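Local coordinates for protein uracil-dna glycosylase (Deinococcus radiodurans, PDB 4UQM) that belongs to the uracil-DNA glycosylase superfamily and has an alpha/beta fold built around a four-stranded parallel beta-sheet, at residues A[76-81]-A[166-171]. The protein carries 1 engineered substitution. Numbering follows the deposited sequence. Where two conformers were deposited one is given.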
loop_
_atom_site.group_PDB
_atom_site.type_symbol
_atom_site.label_atom_id
_atom_site.label_comp_id
_atom_site.label_asym_id
_atom_site.label_seq_id
_atom_site.Cartn_x
_atom_site.Cartn_y
_atom_site.Cartn_z
ATOM N N LYS A 76 -7.338 -4.929 8.307
ATOM C CA LYS A 76 -7.054 -6.301 8.563
ATOM C C LYS A 76 -5.926 -6.882 7.738
ATOM O O LYS A 76 -5.334 -7.894 8.156
ATOM C CB LYS A 76 -8.312 -7.138 8.510
ATOM C CG LYS A 76 -8.972 -7.271 7.216
ATOM C CD LYS A 76 -10.300 -8.055 7.455
ATOM C CE LYS A 76 -10.892 -8.628 6.204
ATOM N NZ LYS A 76 -12.169 -9.258 6.634
ATOM N N VAL A 77 -5.632 -6.250 6.599
ATOM C CA VAL A 77 -4.494 -6.655 5.758
ATOM C C VAL A 77 -3.774 -5.397 5.352
ATOM O O VAL A 77 -4.428 -4.392 5.016
ATOM C CB VAL A 77 -4.956 -7.406 4.487
ATOM C CG1 VAL A 77 -3.759 -7.766 3.590
ATOM C CG2 VAL A 77 -5.772 -8.654 4.852
ATOM N N LEU A 78 -2.451 -5.388 5.486
ATOM C CA LEU A 78 -1.672 -4.265 5.040
ATOM C C LEU A 78 -0.761 -4.762 3.932
ATOM O O LEU A 78 0.074 -5.577 4.167
ATOM C CB LEU A 78 -0.872 -3.651 6.207
ATOM C CG LEU A 78 -0.147 -2.331 5.917
ATOM C CD1 LEU A 78 0.178 -1.612 7.201
ATOM C CD2 LEU A 78 1.138 -2.562 5.101
ATOM N N ILE A 79 -0.999 -4.283 2.719
ATOM C CA ILE A 79 -0.169 -4.559 1.556
ATOM C C ILE A 79 0.842 -3.439 1.440
ATOM O O ILE A 79 0.463 -2.278 1.421
ATOM C CB ILE A 79 -0.966 -4.744 0.238
ATOM C CG1 ILE A 79 -1.730 -6.055 0.335
ATOM C CG2 ILE A 79 -0.114 -4.681 -1.020
ATOM C CD1 ILE A 79 -2.644 -6.337 -0.816
ATOM N N LEU A 80 2.130 -3.769 1.359
ATOM C CA LEU A 80 3.167 -2.763 1.253
ATOM C C LEU A 80 4.046 -3.028 0.039
ATOM O O LEU A 80 4.733 -4.048 -0.022
ATOM C CB LEU A 80 4.022 -2.747 2.517
ATOM C CG LEU A 80 4.991 -1.574 2.685
ATOM C CD1 LEU A 80 4.259 -0.266 2.765
ATOM C CD2 LEU A 80 5.929 -1.715 3.827
ATOM N N GLY A 81 3.918 -2.149 -0.958
ATOM C CA GLY A 81 4.832 -2.126 -2.100
ATOM C C GLY A 81 5.997 -1.176 -1.889
ATOM O O GLY A 81 6.318 -0.769 -0.754
ATOM N N ALA A 166 5.902 4.718 10.907
ATOM C CA ALA A 166 4.886 5.109 11.878
ATOM C C ALA A 166 3.526 4.502 11.551
ATOM O O ALA A 166 2.791 4.080 12.470
ATOM C CB ALA A 166 4.807 6.634 12.001
ATOM N N VAL A 167 3.203 4.389 10.273
ATOM C CA VAL A 167 1.944 3.745 9.870
ATOM C C VAL A 167 1.962 2.262 10.251
ATOM O O VAL A 167 1.032 1.765 10.884
ATOM C CB VAL A 167 1.670 3.932 8.379
ATOM C CG1 VAL A 167 0.465 3.108 7.913
ATOM C CG2 VAL A 167 1.476 5.409 8.008
ATOM N N ILE A 168 3.049 1.578 9.914
ATOM C CA ILE A 168 3.271 0.162 10.288
ATOM C C ILE A 168 3.156 -0.004 11.790
ATOM O O ILE A 168 2.475 -0.901 12.273
ATOM C CB ILE A 168 4.680 -0.308 9.863
ATOM C CG1 ILE A 168 4.779 -0.480 8.338
ATOM C CG2 ILE A 168 5.099 -1.591 10.610
ATOM C CD1 ILE A 168 4.095 -1.726 7.817
ATOM N N LYS A 169 3.840 0.861 12.557
ATOM C CA LYS A 169 3.787 0.790 14.003
ATOM C C LYS A 169 2.368 0.971 14.553
ATOM O O LYS A 169 1.999 0.278 15.500
ATOM C CB LYS A 169 4.749 1.802 14.658
ATOM C CG LYS A 169 6.223 1.352 14.488
ATOM C CD LYS A 169 7.168 2.369 15.095
ATOM C CE LYS A 169 8.582 2.364 14.480
ATOM N NZ LYS A 169 9.439 3.513 14.895
ATOM N N ALA A 170 1.578 1.883 13.964
ATOM C CA ALA A 170 0.209 2.097 14.456
ATOM C C ALA A 170 -0.670 0.858 14.231
ATOM O O ALA A 170 -1.484 0.469 15.091
ATOM C CB ALA A 170 -0.409 3.273 13.761
ATOM N N VAL A 171 -0.515 0.237 13.062
ATOM C CA VAL A 171 -1.233 -1.007 12.764
ATOM C C VAL A 171 -0.726 -2.131 13.664
ATOM O O VAL A 171 -1.531 -2.892 14.190
ATOM C CB VAL A 171 -1.083 -1.360 11.278
ATOM C CG1 VAL A 171 -1.766 -2.655 10.960
ATOM C CG2 VAL A 171 -1.697 -0.238 10.410
#
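Leu-78 on strand 77-81 meets both Ile-168 and Val-171 of helix 160-172, which are three residues, or nearly one turn, apart, and the whole contact is apolar. The fork of Leu-78 does the touching: Leu-78 CD1 lies 4.0 Å from Val-171 CG2, and the same CD1 is also 4.0 Å from Ile-168 CD1. The second branch joins in, since Leu-78 CD2 comes within 4.1 Å of Ile-168 CD1, which places that isoleucine methyl against both prongs at nearly equal range. The CB of Leu-78 already points at the helix, and with CG opposite the backbone N (chi1 -172°) the fork continues that way.

Ile-168 arrives differently. Its CA-CB bond is not aimed at the strand, but the end of the chain is bent at the second torsion (chi2 -75°), bringing CD1 in to the leucines, and the two side chains cross at about a right angle. The same methyl reaches more loosely to Leu-80, 4.4 Å from Ile-168 CD1 to Leu-80 CD2. Ile-168 is modelled in two conformers, so its torsions and distances hold for one of them and are the less certain part of the contact. Val-171 offers a single methyl, CG2, to Leu-78, while it also packs on Phe-180 and on Trp-27 of helix 25-35.

The buried surface is modest, 168 Å² summed over both sides, and the axes of strand 77-81 and of the helical segment 166-171 approach to 10.9 Å. The N-to-C directions of this pair lie 162° apart, close to antiparallel. Strand 77-81 is flanked by parallel strands 138-142 and 179-183, and helix 160-172 lies between those two in sequence. The helix thus belongs to a beta-alpha-beta crossover that passes over the strand it skips, its buried side chains covering one face of the central parallel sheet in this uracil-DNA glycosylase alpha/beta fold.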